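Local atomic coordinates of cytokinin riboside 5'-monophosphate phosphoribohydrolase (Corynebacterium glutamicum, PDB entry 5ITS), a protein that belongs to the LOG-like family of Rossmann-type alpha/beta proteins and assembles as a pair of identical chains. Residues B[24-29]-B[142-147]; B[136-141]-B[186-191]. One frame throughout, in Å; residues are numbered along the deposited sequence.

Interaction 1 of 2, residues B[24-29]-B[142-147]; sequences SSLYTQ and YDVDGF
Tyr27 reaches from helix 26-40 to the loop that follows strand 139-142, where Val144 and Phe147 receive it. From CB, chi1 of -57° puts CG beside the backbone N and anti to the carbonyl carbon, which carries the ring to the loop. CD1 comes first, 3.7 Å from Val144 CG1, a methyl lying at the ring edge near its plane; CE1 stays against the same methyl. Farther out, CZ packs on Phe147 CD1, and the hydroxyl OH ends 3.8 Å from that same CD1, at the edge of the phenylalanine ring. The two rings form an offset edge-to-face pair, the edge of Phe147 turned to the face of Tyr27, with centroids 5.8 Å apart and planes at 82°. In the parallel, Rossmann-like sheet of this fold, strands 12-16 and 139-142 flank strand 110-112, and the contact joins the segments that follow those two flanking strands. Next to Tyr27, Leu26 slides past Val144 and sets CD2 3.7 Å from Asp145 CB. Ser24 OG accepts from Leu26 N at 3.2 Å, a capping bond in the turn that leads into the helix. Arg161 of the second subunit packs on both Tyr27 and Phe147, and Phe163 of that subunit meets the Phe147 ring at a steep angle.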
ATOM      1  N   SER B  24     -21.314  -6.643  -7.397  1.00 27.33           N
ATOM      2  CA  SER B  24     -22.375  -5.849  -8.012  1.00 28.33           C
ATOM      3  C   SER B  24     -22.093  -5.671  -9.493  1.00 28.58           C
ATOM      4  O   SER B  24     -20.936  -5.438  -9.893  1.00 27.29           O
ATOM      5  CB  SER B  24     -22.492  -4.478  -7.345  1.00 29.29           C
ATOM      6  OG  SER B  24     -23.628  -3.792  -7.854  1.00 29.03           O
ATOM      7  N   SER B  25     -23.135  -5.813 -10.306  1.00 26.83           N
ATOM      8  CA  SER B  25     -23.054  -5.420 -11.707  1.00 25.91           C
ATOM      9  C   SER B  25     -22.608  -3.952 -11.834  1.00 24.84           C
ATOM     10  O   SER B  25     -21.930  -3.599 -12.793  1.00 23.50           O
ATOM     11  CB  SER B  25     -24.397  -5.625 -12.432  1.00 25.03           C
ATOM     12  OG  SER B  25     -24.502  -6.951 -12.913  1.00 26.95           O
ATOM     13  N   LEU B  26     -22.983  -3.124 -10.870  1.00 24.23           N
ATOM     14  CA  LEU B  26     -22.617  -1.708 -10.842  1.00 26.25           C
ATOM     15  C   LEU B  26     -21.112  -1.371 -11.035  1.00 26.78           C
ATOM     16  O   LEU B  26     -20.761  -0.318 -11.591  1.00 28.52           O
ATOM     17  CB  LEU B  26     -23.116  -1.108  -9.526  1.00 28.98           C
ATOM     18  CG  LEU B  26     -22.992   0.401  -9.329  1.00 34.02           C
ATOM     19  CD1 LEU B  26     -23.583   1.138 -10.526  1.00 36.75           C
ATOM     20  CD2 LEU B  26     -23.682   0.872  -8.051  1.00 34.35           C
ATOM     21  N   TYR B  27     -20.216  -2.246 -10.602  1.00 23.86           N
ATOM     22  CA  TYR B  27     -18.805  -1.925 -10.656  1.00 22.68           C
ATOM     23  C   TYR B  27     -18.314  -2.097 -12.067  1.00 23.39           C
ATOM     24  O   TYR B  27     -17.282  -1.502 -12.465  1.00 22.43           O
ATOM     25  CB  TYR B  27     -17.988  -2.881  -9.756  1.00 23.73           C
ATOM     26  CG  TYR B  27     -18.403  -2.915  -8.292  1.00 22.05           C
ATOM     27  CD1 TYR B  27     -18.702  -1.754  -7.618  1.00 21.03           C
ATOM     28  CD2 TYR B  27     -18.459  -4.118  -7.587  1.00 21.21           C
ATOM     29  CE1 TYR B  27     -19.106  -1.789  -6.284  1.00 22.14           C
ATOM     30  CE2 TYR B  27     -18.839  -4.169  -6.239  1.00 20.65           C
ATOM     31  CZ  TYR B  27     -19.158  -3.004  -5.586  1.00 20.95           C
ATOM     32  OH  TYR B  27     -19.545  -3.000  -4.255  1.00 19.50           O
ATOM     33  N   THR B  28     -18.975  -2.999 -12.800  1.00 22.61           N
ATOM     34  CA  THR B  28     -18.690  -3.175 -14.205  1.00 21.36           C
ATOM     35  C   THR B  28     -19.229  -1.957 -14.962  1.00 21.32           C
ATOM     36  O   THR B  28     -18.497  -1.279 -15.664  1.00 20.56           O
ATOM     37  CB  THR B  28     -19.259  -4.499 -14.736  1.00 21.83           C
ATOM     38  OG1 THR B  28     -18.553  -5.595 -14.145  1.00 23.71           O
ATOM     39  CG2 THR B  28     -19.099  -4.595 -16.260  1.00 20.98           C
ATOM     40  N   GLN B  29     -20.485  -1.623 -14.784  1.00 22.86           N
ATOM     41  CA  GLN B  29     -20.965  -0.358 -15.338  1.00 26.25           C
ATOM     42  C   GLN B  29     -20.029   0.822 -15.049  1.00 24.40           C
ATOM     43  O   GLN B  29     -19.639   1.562 -15.987  1.00 24.57           O
ATOM     44  CB  GLN B  29     -22.372  -0.008 -14.850  1.00 29.81           C
ATOM     45  CG  GLN B  29     -23.470  -0.823 -15.506  1.00 34.92           C
ATOM     46  CD  GLN B  29     -24.543  -1.250 -14.505  1.00 42.69           C
ATOM     47  OE1 GLN B  29     -24.914  -0.482 -13.598  1.00 47.52           O
ATOM     48  NE2 GLN B  29     -25.023  -2.484 -14.641  1.00 43.86           N
ATOM     49  N   TYR B 142     -12.114   6.364  -6.863  1.00 19.99           N
ATOM     50  CA  TYR B 142     -13.399   6.324  -7.552  1.00 19.61           C
ATOM     51  C   TYR B 142     -14.432   5.666  -6.651  1.00 19.63           C
ATOM     52  O   TYR B 142     -14.483   4.436  -6.572  1.00 19.47           O
ATOM     53  CB  TYR B 142     -13.230   5.563  -8.856  1.00 20.66           C
ATOM     54  CG  TYR B 142     -14.383   5.607  -9.871  1.00 21.65           C
ATOM     55  CD1 TYR B 142     -15.299   6.661  -9.942  1.00 21.81           C
ATOM     56  CD2 TYR B 142     -14.486   4.606 -10.819  1.00 23.38           C
ATOM     57  CE1 TYR B 142     -16.325   6.670 -10.906  1.00 22.38           C
ATOM     58  CE2 TYR B 142     -15.487   4.600 -11.774  1.00 24.42           C
ATOM     59  CZ  TYR B 142     -16.399   5.636 -11.840  1.00 23.12           C
ATOM     60  OH  TYR B 142     -17.369   5.554 -12.817  1.00 19.74           O
ATOM     61  N   ASP B 143     -15.258   6.466  -5.974  1.00 18.97           N
ATOM     62  CA  ASP B 143     -16.110   5.969  -4.878  1.00 20.71           C
ATOM     63  C   ASP B 143     -17.459   5.412  -5.359  1.00 21.39           C
ATOM     64  O   ASP B 143     -18.553   5.929  -5.017  1.00 23.42           O
ATOM     65  CB  ASP B 143     -16.315   7.110  -3.852  1.00 22.81           C
ATOM     66  CG  ASP B 143     -16.796   6.638  -2.491  1.00 22.91           C
ATOM     67  OD1 ASP B 143     -16.545   5.467  -2.092  1.00 23.17           O
ATOM     68  OD2 ASP B 143     -17.425   7.487  -1.808  1.00 24.13           O
ATOM     69  N   VAL B 144     -17.373   4.321  -6.107  1.00 20.18           N
ATOM     70  CA  VAL B 144     -18.515   3.717  -6.717  1.00 20.13           C
ATOM     71  C   VAL B 144     -19.381   3.175  -5.623  1.00 22.28           C
ATOM     72  O   VAL B 144     -18.939   2.346  -4.850  1.00 24.86           O
ATOM     73  CB  VAL B 144     -18.092   2.529  -7.600  1.00 19.39           C
ATOM     74  CG1 VAL B 144     -19.301   1.853  -8.185  1.00 18.80           C
ATOM     75  CG2 VAL B 144     -17.210   2.992  -8.719  1.00 19.81           C
ATOM     76  N   ASP B 145     -20.623   3.620  -5.576  1.00 24.54           N
ATOM     77  CA  ASP B 145     -21.552   3.277  -4.511  1.00 25.50           C
ATOM     78  C   ASP B 145     -20.919   3.309  -3.110  1.00 23.97           C
ATOM     79  O   ASP B 145     -21.190   2.429  -2.280  1.00 22.54           O
ATOM     80  CB  ASP B 145     -22.215   1.912  -4.780  1.00 28.25           C
ATOM     81  CG  ASP B 145     -23.495   1.677  -3.921  1.00 33.10           C
ATOM     82  OD1 ASP B 145     -24.351   2.621  -3.706  1.00 32.09           O
ATOM     83  OD2 ASP B 145     -23.623   0.522  -3.456  1.00 36.51           O
ATOM     84  N   GLY B 146     -20.090   4.327  -2.847  1.00 22.09           N
ATOM     85  CA  GLY B 146     -19.516   4.515  -1.503  1.00 20.23           C
ATOM     86  C   GLY B 146     -18.529   3.434  -1.106  1.00 18.66           C
ATOM     87  O   GLY B 146     -18.244   3.249   0.060  1.00 19.10           O
ATOM     88  N   PHE B 147     -17.964   2.747  -2.073  1.00 18.20           N
ATOM     89  CA  PHE B 147     -17.117   1.573  -1.794  1.00 18.95           C
ATOM     90  C   PHE B 147     -15.942   1.925  -0.889  1.00 18.82           C
ATOM     91  O   PHE B 147     -15.585   1.169   0.006  1.00 19.45           O
ATOM     92  CB  PHE B 147     -16.559   1.073  -3.115  1.00 20.04           C
ATOM     93  CG  PHE B 147     -15.721  -0.147  -2.994  1.00 21.29           C
ATOM     94  CD1 PHE B 147     -16.298  -1.405  -3.086  1.00 21.74           C
ATOM     95  CD2 PHE B 147     -14.376  -0.047  -2.810  1.00 22.18           C
ATOM     96  CE1 PHE B 147     -15.533  -2.549  -3.018  1.00 22.93           C
ATOM     97  CE2 PHE B 147     -13.592  -1.183  -2.718  1.00 23.84           C
ATOM     98  CZ  PHE B 147     -14.165  -2.442  -2.827  1.00 23.87           C
TER

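Interaction 2 of 2, residues B[136-141]-B[186-191]; sequences QKPVAL and QTWTPP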
ATOM      1  N   GLN B 136       4.594  14.087  -8.251  1.00 25.53           N
ATOM      2  CA  GLN B 136       3.622  15.114  -7.891  1.00 27.97           C
ATOM      3  C   GLN B 136       2.336  14.946  -8.699  1.00 25.42           C
ATOM      4  O   GLN B 136       1.688  15.916  -9.058  1.00 24.06           O
ATOM      5  CB  GLN B 136       4.227  16.497  -8.087  1.00 32.30           C
ATOM      6  CG  GLN B 136       5.540  16.744  -7.345  1.00 37.32           C
ATOM      7  CD  GLN B 136       5.840  18.250  -7.195  1.00 45.35           C
ATOM      8  OE1 GLN B 136       5.731  18.831  -6.112  1.00 50.74           O
ATOM      9  NE2 GLN B 136       6.192  18.884  -8.297  1.00 47.70           N
ATOM     10  N   LYS B 137       1.991  13.687  -8.972  1.00 22.68           N
ATOM     11  CA  LYS B 137       0.793  13.306  -9.713  1.00 21.46           C
ATOM     12  C   LYS B 137      -0.404  13.072  -8.801  1.00 21.56           C
ATOM     13  O   LYS B 137      -0.274  12.621  -7.665  1.00 22.60           O
ATOM     14  CB  LYS B 137       1.070  12.056 -10.516  1.00 20.89           C
ATOM     15  CG  LYS B 137       2.399  12.087 -11.248  1.00 20.17           C
ATOM     16  CD  LYS B 137       2.685  10.805 -11.984  1.00 20.96           C
ATOM     17  CE  LYS B 137       3.930  10.998 -12.841  1.00 22.54           C
ATOM     18  NZ  LYS B 137       4.448   9.738 -13.478  1.00 24.50           N
ATOM     19  N   PRO B 138      -1.591  13.400  -9.286  1.00 20.97           N
ATOM     20  CA  PRO B 138      -2.772  13.296  -8.427  1.00 20.09           C
ATOM     21  C   PRO B 138      -3.176  11.850  -8.152  1.00 18.60           C
ATOM     22  O   PRO B 138      -2.946  10.963  -8.992  1.00 18.01           O
ATOM     23  CB  PRO B 138      -3.854  14.021  -9.229  1.00 20.45           C
ATOM     24  CG  PRO B 138      -3.410  13.971 -10.654  1.00 21.29           C
ATOM     25  CD  PRO B 138      -1.908  13.823 -10.662  1.00 22.30           C
ATOM     26  N   VAL B 139      -3.755  11.633  -6.982  1.00 17.49           N
ATOM     27  CA  VAL B 139      -4.200  10.311  -6.554  1.00 17.64           C
ATOM     28  C   VAL B 139      -5.675  10.353  -6.218  1.00 17.73           C
ATOM     29  O   VAL B 139      -6.106  11.080  -5.324  1.00 19.32           O
ATOM     30  CB  VAL B 139      -3.353   9.774  -5.351  1.00 18.03           C
ATOM     31  CG1 VAL B 139      -3.960   8.515  -4.735  1.00 18.76           C
ATOM     32  CG2 VAL B 139      -1.925   9.442  -5.796  1.00 17.78           C
ATOM     33  N   ALA B 140      -6.461   9.563  -6.931  1.00 18.04           N
ATOM     34  CA  ALA B 140      -7.899   9.602  -6.764  1.00 18.25           C
ATOM     35  C   ALA B 140      -8.545   8.280  -6.392  1.00 18.04           C
ATOM     36  O   ALA B 140      -8.137   7.220  -6.846  1.00 17.90           O
ATOM     37  CB  ALA B 140      -8.532  10.132  -8.046  1.00 18.81           C
ATOM     38  N   LEU B 141      -9.608   8.387  -5.618  1.00 18.78           N
ATOM     39  CA  LEU B 141     -10.496   7.272  -5.309  1.00 21.31           C
ATOM     40  C   LEU B 141     -11.808   7.371  -6.051  1.00 20.73           C
ATOM     41  O   LEU B 141     -12.553   8.353  -5.877  1.00 21.76           O
ATOM     42  CB  LEU B 141     -10.802   7.284  -3.815  1.00 22.99           C
ATOM     43  CG  LEU B 141      -9.525   7.154  -2.973  1.00 24.56           C
ATOM     44  CD1 LEU B 141      -9.891   6.839  -1.536  1.00 26.17           C
ATOM     45  CD2 LEU B 141      -8.587   6.076  -3.507  1.00 24.53           C
ATOM     46  N   GLN B 186      -7.436  16.823 -13.289  1.00 35.80           N
ATOM     47  CA  GLN B 186      -6.761  17.671 -14.258  1.00 40.48           C
ATOM     48  C   GLN B 186      -6.386  18.995 -13.638  1.00 39.91           C
ATOM     49  O   GLN B 186      -5.318  19.533 -13.906  1.00 40.54           O
ATOM     50  CB  GLN B 186      -7.567  17.889 -15.534  1.00 44.64           C
ATOM     51  CG  GLN B 186      -6.781  18.689 -16.597  1.00 53.82           C
ATOM     52  CD  GLN B 186      -5.283  18.296 -16.765  1.00 57.37           C
ATOM     53  OE1 GLN B 186      -4.921  17.516 -17.661  1.00 56.08           O
ATOM     54  NE2 GLN B 186      -4.411  18.847 -15.904  1.00 58.48           N
ATOM     55  N   THR B 187      -7.243  19.504 -12.779  1.00 38.53           N
ATOM     56  CA  THR B 187      -6.954  20.759 -12.138  1.00 38.28           C
ATOM     57  C   THR B 187      -6.172  20.596 -10.838  1.00 39.77           C
ATOM     58  O   THR B 187      -5.949  21.566 -10.137  1.00 42.53           O
ATOM     59  CB  THR B 187      -8.251  21.491 -11.829  1.00 34.67           C
ATOM     60  OG1 THR B 187      -8.957  20.728 -10.874  1.00 32.85           O
ATOM     61  CG2 THR B 187      -9.101  21.618 -13.072  1.00 35.37           C
ATOM     62  N   TRP B 188      -5.759  19.388 -10.490  1.00 41.96           N
ATOM     63  CA  TRP B 188      -5.083  19.187  -9.199  1.00 39.41           C
ATOM     64  C   TRP B 188      -3.655  19.724  -9.237  1.00 40.22           C
ATOM     65  O   TRP B 188      -2.935  19.516 -10.222  1.00 42.66           O
ATOM     66  CB  TRP B 188      -5.021  17.707  -8.874  1.00 37.43           C
ATOM     67  CG  TRP B 188      -4.565  17.378  -7.491  1.00 34.00           C
ATOM     68  CD1 TRP B 188      -5.339  17.339  -6.349  1.00 32.30           C
ATOM     69  CD2 TRP B 188      -3.259  16.998  -7.103  1.00 30.24           C
ATOM     70  NE1 TRP B 188      -4.584  16.961  -5.293  1.00 31.53           N
ATOM     71  CE2 TRP B 188      -3.300  16.739  -5.718  1.00 30.14           C
ATOM     72  CE3 TRP B 188      -2.056  16.841  -7.790  1.00 30.09           C
ATOM     73  CZ2 TRP B 188      -2.194  16.340  -5.003  1.00 28.56           C
ATOM     74  CZ3 TRP B 188      -0.960  16.462  -7.095  1.00 30.52           C
ATOM     75  CH2 TRP B 188      -1.030  16.210  -5.702  1.00 30.99           C
ATOM     76  N   THR B 189      -3.264  20.412  -8.168  1.00 38.63           N
ATOM     77  CA  THR B 189      -1.860  20.764  -7.915  1.00 38.09           C
ATOM     78  C   THR B 189      -1.490  20.293  -6.520  1.00 37.34           C
ATOM     79  O   THR B 189      -2.341  20.253  -5.623  1.00 37.82           O
ATOM     80  CB  THR B 189      -1.599  22.273  -8.002  1.00 37.96           C
ATOM     81  OG1 THR B 189      -2.687  22.979  -7.384  1.00 38.00           O
ATOM     82  CG2 THR B 189      -1.500  22.697  -9.462  1.00 40.17           C
ATOM     83  N   PRO B 190      -0.221  19.941  -6.321  1.00 38.03           N
ATOM     84  CA  PRO B 190       0.167  19.462  -5.003  1.00 39.04           C
ATOM     85  C   PRO B 190       0.144  20.599  -3.999  1.00 40.43           C
ATOM     86  O   PRO B 190       0.338  21.754  -4.385  1.00 40.35           O
ATOM     87  CB  PRO B 190       1.602  18.937  -5.213  1.00 41.33           C
ATOM     88  CG  PRO B 190       1.878  19.051  -6.688  1.00 40.65           C
ATOM     89  CD  PRO B 190       0.928  20.071  -7.232  1.00 38.46           C
ATOM     90  N   PRO B 191      -0.116  20.287  -2.714  1.00 42.09           N
ATOM     91  CA  PRO B 191      -0.056  21.343  -1.700  1.00 41.69           C
ATOM     92  C   PRO B 191       1.395  21.799  -1.460  1.00 37.16           C
ATOM     93  O   PRO B 191       2.343  21.009  -1.528  1.00 34.15           O
ATOM     94  CB  PRO B 191      -0.661  20.677  -0.448  1.00 42.01           C
ATOM     95  CG  PRO B 191      -0.310  19.225  -0.624  1.00 43.19           C
ATOM     96  CD  PRO B 191      -0.230  18.948  -2.112  1.00 41.51           C
TER
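Pro138 lies over one face of the Trp188 indole, just ahead of strand 139-142. Its CA sits 3.9 Å from the centroid of the six-membered ring and 21° off the ring normal, a CH-pi contact, while CB lies over the CD2-CE3 side of the ring, 3.6 Å from Trp188 CE3. The indole is delivered there by a first torsion of -170°, which sets CG opposite the backbone N and swings the ring toward the strand. A different approach is made by Gln136: its carbonyl O lies at the ring edge, in plane, 3.3 Å from Trp188 CZ3. The backbone N of Pro190 lies over the opposite face, offset toward the rim. Pro190 itself turns CG onto Gln136 CB at 3.7 Å, the two side chains crossing at about a right angle. Beyond the pair, Ile173 of the neighbouring strand touches both Pro138 and Trp188, and Trp188 NE1 makes a weak hydrogen bond to Cys171 O. No hydrogen bond spans the two segments; the loop after helix 178-186 is therefore joined to the entry of the strand by apolar and CH-pi packing, with the carbonyl at the ring edge consistent with a weak electrostatic attraction to the aromatic C-H.

Strand 139-142 connects the two contacts: interaction 2 lies where the chain enters it and interaction 1 where the chain leaves it, since 136-141 runs straight on into 142-147. Their centres are about 22 Å apart, and beyond this continuity of the chain they do not touch. Along the sequence they alternate, 24-29 pairing forward to 142-147 and 136-141 to 186-191. Both rely on aromatic and apolar packing, without a hydrogen bond across either, but their settings differ: interaction 1 is largely buried and borders the second subunit, whereas interaction 2 is at the surface and meets no other chain of the assembly.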